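Side-chain contacts in geranyltranstransferase (PDB 4LLS), which probably joins isopentenyl diphosphate to an allylic diphosphate, lengthening the chain to farnesyl or geranylgeranyl diphosphate for isoprenoid synthesis: residues 173-176 / 177-180; 99-102 / 103-106. All blocks are in the same frame, centred on the assembly; numbering follows the deposited sequence.

Contact 1 of 2, residues 173-176 / 177-180. With GST (geranyl S-thiolodiphosphate), chain D.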
ATOM      1  N   LEU A 173       8.633   4.890  -8.346  1.00 14.81           N
ATOM      2  CA  LEU A 173       9.692   5.661  -9.003  1.00 17.30           C
ATOM      3  C   LEU A 173       9.433   5.673 -10.507  1.00 18.88           C
ATOM      4  O   LEU A 173       9.441   6.730 -11.150  1.00 18.10           O
ATOM      5  CB  LEU A 173      11.053   5.040  -8.723  1.00 19.43           C
ATOM      6  CG  LEU A 173      12.232   5.698  -9.451  1.00 25.39           C
ATOM      7  CD1 LEU A 173      12.282   7.170  -9.102  1.00 28.41           C
ATOM      8  CD2 LEU A 173      13.554   5.028  -9.106  1.00 28.23           C
ATOM      9  N   GLY A 174       9.227   4.500 -11.084  1.00 16.33           N
ATOM     10  CA  GLY A 174       8.970   4.399 -12.526  1.00 16.65           C
ATOM     11  C   GLY A 174       7.791   5.269 -12.937  1.00 17.44           C
ATOM     12  O   GLY A 174       7.867   5.993 -13.951  1.00 16.96           O
ATOM     13  N   GLN A 175       6.711   5.227 -12.179  1.00 16.05           N
ATOM     14  CA  GLN A 175       5.551   6.064 -12.455  1.00 15.50           C
ATOM     15  C   GLN A 175       5.937   7.529 -12.402  1.00 17.46           C
ATOM     16  O   GLN A 175       5.442   8.338 -13.210  1.00 19.98           O
ATOM     17  CB  GLN A 175       4.375   5.776 -11.518  1.00 17.67           C
ATOM     18  CG  GLN A 175       3.071   6.494 -11.885  1.00 24.24           C
ATOM     19  CD  GLN A 175       2.391   6.018 -13.166  1.00 25.66           C
ATOM     20  OE1 GLN A 175       3.004   5.385 -14.021  1.00 24.37           O
ATOM     21  NE2 GLN A 175       1.066   6.166 -13.208  1.00 28.33           N
ATOM     22  N   ALA A 176       6.673   7.912 -11.376  1.00 17.03           N
ATOM     23  CA  ALA A 176       6.988   9.328 -11.200  1.00 19.86           C
ATOM     24  C   ALA A 176       7.795   9.832 -12.385  1.00 22.76           C
ATOM     25  O   ALA A 176       7.540  10.938 -12.909  1.00 22.33           O
ATOM     26  CB  ALA A 176       7.752   9.537  -9.909  1.00 18.55           C
ATOM     27  N   LEU A 177       8.739   9.020 -12.826  1.00 20.02           N
ATOM     28  CA  LEU A 177       9.593   9.366 -13.966  1.00 23.98           C
ATOM     29  C   LEU A 177       8.766   9.458 -15.237  1.00 26.11           C
ATOM     30  O   LEU A 177       9.015  10.334 -16.073  1.00 28.15           O
ATOM     31  CB  LEU A 177      10.699   8.336 -14.166  1.00 22.52           C
ATOM     32  CG  LEU A 177      11.737   8.270 -13.062  1.00 25.68           C
ATOM     33  CD1 LEU A 177      12.673   7.094 -13.297  1.00 25.89           C
ATOM     34  CD2 LEU A 177      12.512   9.588 -12.987  1.00 29.07           C
ATOM     35  N   ASP A 178       7.774   8.584 -15.360  1.00 23.39           N
ATOM     36  CA  ASP A 178       6.920   8.520 -16.538  1.00 23.92           C
ATOM     37  C   ASP A 178       6.133   9.804 -16.597  1.00 28.37           C
ATOM     38  O   ASP A 178       6.145  10.493 -17.629  1.00 31.64           O
ATOM     39  CB  ASP A 178       5.976   7.323 -16.470  1.00 28.99           C
ATOM     40  CG  ASP A 178       5.428   6.931 -17.825  1.00 31.69           C
ATOM     41  OD1 ASP A 178       6.135   7.194 -18.817  1.00 39.31           O
ATOM     42  OD2 ASP A 178       4.244   6.516 -17.900  1.00 35.31           O
ATOM     43  N   ILE A 179       5.545  10.201 -15.474  1.00 23.05           N
ATOM     44  CA  ILE A 179       4.739  11.425 -15.457  1.00 27.49           C
ATOM     45  C   ILE A 179       5.595  12.641 -15.806  1.00 29.61           C
ATOM     46  O   ILE A 179       5.155  13.525 -16.558  1.00 31.86           O
ATOM     47  CB  ILE A 179       4.003  11.627 -14.113  1.00 28.99           C
ATOM     48  CG1 ILE A 179       2.894  10.597 -13.978  1.00 33.12           C
ATOM     49  CG2 ILE A 179       3.423  13.037 -14.028  1.00 35.47           C
ATOM     50  CD1 ILE A 179       2.259  10.561 -12.606  1.00 37.60           C
ATOM     51  N   ALA A 180       6.812  12.704 -15.300  1.00 25.17           N
ATOM     52  CA  ALA A 180       7.695  13.852 -15.571  1.00 29.77           C
ATOM     53  C   ALA A 180       8.001  13.935 -17.064  1.00 35.65           C
ATOM     54  O   ALA A 180       8.129  15.021 -17.633  1.00 39.43           O
ATOM     55  CB  ALA A 180       8.977  13.759 -14.776  1.00 28.88           C
TER
HETATM   56  PA  GST D 302      -1.632   0.285 -19.624  1.00 17.82           P
HETATM   57  O1A GST D 302      -2.196  -1.103 -19.327  1.00 18.42           O
HETATM   58  O2A GST D 302      -1.297   0.533 -21.089  1.00 21.18           O
HETATM   59  O3A GST D 302      -2.464   1.402 -19.005  1.00 17.80           O
HETATM   60  O1B GST D 302      -0.251   0.308 -18.833  1.00 18.15           O
HETATM   61  PB  GST D 302       0.839   1.444 -19.027  1.00 18.95           P
HETATM   62  O2B GST D 302       1.611   1.318 -20.265  1.00 17.75           O
HETATM   63  O3B GST D 302       0.175   2.848 -18.824  1.00 19.79           O
HETATM   64  S1  GST D 302       2.085   1.029 -17.535  1.00 22.91           S
HETATM   65  C1  GST D 302       0.935   1.184 -16.211  1.00 25.68           C
HETATM   66  C2  GST D 302       1.590   1.600 -14.915  1.00 31.48           C
HETATM   67  C3  GST D 302       1.972   0.707 -13.990  1.00 23.49           C
HETATM   68  C10 GST D 302       1.871  -0.760 -14.231  1.00 28.68           C
HETATM   69  C4  GST D 302       2.616   1.149 -12.720  1.00 24.61           C
HETATM   70  C5  GST D 302       1.811   2.326 -12.154  1.00 28.82           C
HETATM   71  C6  GST D 302       2.398   2.810 -10.868  1.00 29.17           C
HETATM   72  C7  GST D 302       1.683   3.440  -9.909  1.00 27.93           C
HETATM   73  C9  GST D 302       0.211   3.786  -9.948  1.00 21.06           C
HETATM   74  C8  GST D 302       2.478   3.790  -8.691  1.00 35.73           C

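Contact 2 of 2, residues 99-102 / 103-106. With CA (calcium ion), chain F; GST (geranyl S-thiolodiphosphate), chain D.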
ATOM      1  N   LEU A  99      -2.943  -0.288 -11.132  1.00 11.15           N
ATOM      2  CA  LEU A  99      -3.756   0.012 -12.337  1.00 12.91           C
ATOM      3  C   LEU A  99      -4.930   0.915 -11.943  1.00 12.98           C
ATOM      4  O   LEU A  99      -5.307   1.811 -12.717  1.00 14.87           O
ATOM      5  CB  LEU A  99      -4.269  -1.242 -13.014  1.00 13.74           C
ATOM      6  CG  LEU A  99      -3.205  -2.224 -13.532  1.00 15.27           C
ATOM      7  CD1 LEU A  99      -3.874  -3.417 -14.200  1.00 19.79           C
ATOM      8  CD2 LEU A  99      -2.170  -1.568 -14.418  1.00 19.80           C
ATOM      9  N   VAL A 100      -5.504   0.719 -10.778  1.00 11.73           N
ATOM     10  CA  VAL A 100      -6.622   1.557 -10.333  1.00 13.03           C
ATOM     11  C   VAL A 100      -6.121   2.987 -10.251  1.00 14.20           C
ATOM     12  O   VAL A 100      -6.794   3.939 -10.698  1.00 15.33           O
ATOM     13  CB  VAL A 100      -7.179   1.108  -8.990  1.00 14.61           C
ATOM     14  CG1 VAL A 100      -8.203   2.103  -8.487  1.00 14.41           C
ATOM     15  CG2 VAL A 100      -7.804  -0.257  -9.120  1.00 14.08           C
ATOM     16  N   HIS A 101      -4.981   3.183  -9.624  1.00 13.40           N
ATOM     17  CA  HIS A 101      -4.410   4.534  -9.539  1.00 13.60           C
ATOM     18  C   HIS A 101      -3.947   5.078 -10.876  1.00 14.79           C
ATOM     19  O   HIS A 101      -4.221   6.247 -11.171  1.00 16.00           O
ATOM     20  CB  HIS A 101      -3.328   4.622  -8.452  1.00 14.49           C
ATOM     21  CG  HIS A 101      -3.889   4.558  -7.069  1.00 13.89           C
ATOM     22  ND1 HIS A 101      -3.131   4.794  -5.937  1.00 13.41           N
ATOM     23  CD2 HIS A 101      -5.155   4.404  -6.636  1.00 14.08           C
ATOM     24  CE1 HIS A 101      -3.891   4.703  -4.875  1.00 12.98           C
ATOM     25  NE2 HIS A 101      -5.129   4.450  -5.267  1.00 13.29           N
ATOM     26  N   ASP A 102      -3.288   4.276 -11.706  1.00 16.37           N
ATOM     27  CA  ASP A 102      -2.835   4.716 -13.022  1.00 15.45           C
ATOM     28  C   ASP A 102      -4.006   5.212 -13.859  1.00 15.58           C
ATOM     29  O   ASP A 102      -3.822   6.126 -14.673  1.00 16.66           O
ATOM     30  CB  ASP A 102      -2.106   3.593 -13.765  1.00 17.30           C
ATOM     31  CG  ASP A 102      -1.436   4.068 -15.081  1.00 18.77           C
ATOM     32  OD1 ASP A 102      -0.537   4.930 -15.018  1.00 22.19           O
ATOM     33  OD2 ASP A 102      -1.775   3.478 -16.126  1.00 21.61           O
ATOM     34  N   ASP A 103      -5.152   4.565 -13.736  1.00 14.77           N
ATOM     35  CA  ASP A 103      -6.292   4.873 -14.613  1.00 15.96           C
ATOM     36  C   ASP A 103      -6.921   6.218 -14.235  1.00 16.70           C
ATOM     37  O   ASP A 103      -7.745   6.717 -14.989  1.00 18.08           O
ATOM     38  CB  ASP A 103      -7.322   3.751 -14.604  1.00 17.31           C
ATOM     39  CG  ASP A 103      -6.861   2.478 -15.377  1.00 16.03           C
ATOM     40  OD1 ASP A 103      -7.357   1.368 -15.059  1.00 17.37           O
ATOM     41  OD2 ASP A 103      -6.014   2.595 -16.260  1.00 19.68           O
ATOM     42  N   LEU A 104      -6.696   6.682 -13.011  1.00 15.71           N
ATOM     43  CA  LEU A 104      -7.328   7.912 -12.483  1.00 16.03           C
ATOM     44  C   LEU A 104      -7.259   9.065 -13.471  1.00 16.21           C
ATOM     45  O   LEU A 104      -6.236   9.275 -14.137  1.00 17.64           O
ATOM     46  CB  LEU A 104      -6.691   8.347 -11.145  1.00 17.81           C
ATOM     47  CG  LEU A 104      -7.031   7.485  -9.907  1.00 17.90           C
ATOM     48  CD1 LEU A 104      -6.102   7.845  -8.757  1.00 19.22           C
ATOM     49  CD2 LEU A 104      -8.481   7.636  -9.488  1.00 22.06           C
ATOM     50  N   PRO A 105      -8.246   9.980 -13.345  1.00 19.21           N
ATOM     51  CA  PRO A 105      -8.183  11.192 -14.174  1.00 19.02           C
ATOM     52  C   PRO A 105      -6.896  12.022 -14.068  1.00 19.92           C
ATOM     53  O   PRO A 105      -6.461  12.618 -15.045  1.00 22.73           O
ATOM     54  CB  PRO A 105      -9.409  11.986 -13.693  1.00 22.81           C
ATOM     55  CG  PRO A 105     -10.377  10.958 -13.259  1.00 23.51           C
ATOM     56  CD  PRO A 105      -9.514   9.889 -12.597  1.00 19.70           C
ATOM     57  N   CYS A 106      -6.324  12.116 -12.872  1.00 18.53           N
ATOM     58  CA  CYS A 106      -5.128  12.898 -12.665  1.00 20.70           C
ATOM     59  C   CYS A 106      -3.871  12.210 -13.193  1.00 18.61           C
ATOM     60  O   CYS A 106      -2.777  12.762 -13.147  1.00 20.58           O
ATOM     61  CB  CYS A 106      -4.984  13.244 -11.179  1.00 23.04           C
ATOM     62  SG  CYS A 106      -4.594  11.864 -10.076  1.00 25.91           S
TER
HETATM   63 CA    CA F 304      -1.914   3.553 -18.393  0.90 18.05          CA
HETATM   64  PA  GST D 302      -1.632   0.285 -19.624  1.00 17.82           P
HETATM   65  O1A GST D 302      -2.196  -1.103 -19.327  1.00 18.42           O
HETATM   66  O2A GST D 302      -1.297   0.533 -21.089  1.00 21.18           O
HETATM   67  O3A GST D 302      -2.464   1.402 -19.005  1.00 17.80           O
HETATM   68  O1B GST D 302      -0.251   0.308 -18.833  1.00 18.15           O
HETATM   69  PB  GST D 302       0.839   1.444 -19.027  1.00 18.95           P
HETATM   70  O2B GST D 302       1.611   1.318 -20.265  1.00 17.75           O
HETATM   71  O3B GST D 302       0.175   2.848 -18.824  1.00 19.79           O
HETATM   72  S1  GST D 302       2.085   1.029 -17.535  1.00 22.91           S
HETATM   73  C1  GST D 302       0.935   1.184 -16.211  1.00 25.68           C
HETATM   74  C2  GST D 302       1.590   1.600 -14.915  1.00 31.48           C
HETATM   75  C3  GST D 302       1.972   0.707 -13.990  1.00 23.49           C
HETATM   76  C10 GST D 302       1.871  -0.760 -14.231  1.00 28.68           C
HETATM   77  C4  GST D 302       2.616   1.149 -12.720  1.00 24.61           C
HETATM   78  C5  GST D 302       1.811   2.326 -12.154  1.00 28.82           C
HETATM   79  C6  GST D 302       2.398   2.810 -10.868  1.00 29.17           C
HETATM   80  C7  GST D 302       1.683   3.440  -9.909  1.00 27.93           C
HETATM   81  C9  GST D 302       0.211   3.786  -9.948  1.00 21.06           C
HETATM   82  C8  GST D 302       2.478   3.790  -8.691  1.00 35.73           C
HETATM   83  O   HOH W   1      -4.295   3.892 -17.950  1.00 22.49           O
HETATM   84  O   HOH W   2      -2.204   4.075 -20.693  1.00 30.91           O

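Contact 1 of 2, residues 173-176 / 177-180
The backbone N-H groups of L177, D178, I179 and A180 reach back four residues to the carbonyls of L173, G174, Q175 and A176, an unbroken alpha-helical ladder whose first bond, L177 N to L173 O, is 2.9 Å long with an N-H...O angle of 164°. One turn apart on the same flank, L173 and L177 meet obliquely, L173 CG lying 4.1 Å from L177 CD1. L177 CG also passes 3.4 Å from L173 O. Both leucines pack on L49 of the second subunit. I179 rests CG1 3.5 Å from Q175 O and packs on L130 of that same subunit. Helix 171-184 thus faces the subunit interface on one side and, on another, lines the pocket that holds the allylic ligand in the all-helical prenyl synthase fold. Q175 belongs to that pocket. Its chain runs out opposite its backbone N (chi1 -172°) and bends at chi2 (69°), lying along the geranyl tail, with Q175 CB 3.6 Å from C6 of geranyl S-thiolodiphosphate and Q175 OE1 3.8 Å from C5. At the far end, NE2 is hydrogen-bonded to D102 OD1. With a leucine here the amide is gone, and D102 OD1 would probably be left without this donor and its carboxylate less firmly held against turning. D178 keeps CB 3.4 Å from G174 O, while its carboxylate is shared between two lysines, OD1 in a salt bridge with K262 and OD2 in one with K200; a calcium ion, not the one bound by D102 OD2, lies about 3 Å from the nearest atom of the D178 side chain.

Contact 2 of 2, residues 99-102 / 103-106
D103 N donates to L99 O over 2.9 Å, the last turn of helix 81-102 still making an i to i+4 bond, whereas L104 N returns only three residues to H101 O, standing well above that carbonyl's plane (62° out of it). This turn brings D102 to the bound substrate analogue. Its CB lies beside the peptide leading to D103, and with CG anti to the backbone N (chi1 -172°) the carboxylate is carried out to the diphosphate end of geranyl S-thiolodiphosphate, CG coming 3.9 Å from the ligand's C1. One oxygen, OD1, lies near the ligand's C2, on the side turned to Q175. The other, OD2, binds calcium at 2.3 Å. The same ion takes ligand oxygens O3A and O3B, two waters and an oxygen of D108, so six atoms surround it. D102, D103 and D108 belong to the first aspartate-rich motif (DDxxxxD) of the prenyl synthases, and D103 plays the second-shell part here: its OD2 accepts a hydrogen bond of 2.7 Å from water 1, itself a calcium ligand, and pairs with R113. D102 OD2 and D103 OD2 stay 4.3 Å apart, a like-charge proximity that the metal and the arginine probably ease. On another flank H101 and L104 run side by side, pointing the same way, with H101 CD2 4.2 Å from L104 CD1; H101 CB touches the prenyl tail, NE2 is hydrogen-bonded to V129 O of its own chain and ND1 to D133 of the second subunit. V100 and L104 pack on A128 of helix 125-144, and the loop from D103 onward leads to strand 112-113, which carries R113; the D103 backbone is hydrogen-bonded to that of D110 in this loop.

The two contacts adjoin each other beside the prenyl chain, their centres about 13 Å apart, and they touch through Q175 and D102. Contact 2 is wholly buried among its touching residues; contact 1 is partly so, grading to an exposed A180. Their elements differ: 173-180 stays within one helix, with a regular i to i+4 ladder, whereas 99-106 runs from a helix into a loop. Chemistry follows place, contact 1 mixing leucine packing at the subunit interface with an amide and a lysine-paired aspartate, contact 2 concentrating on carboxylate, calcium and water. Both also touch the second subunit.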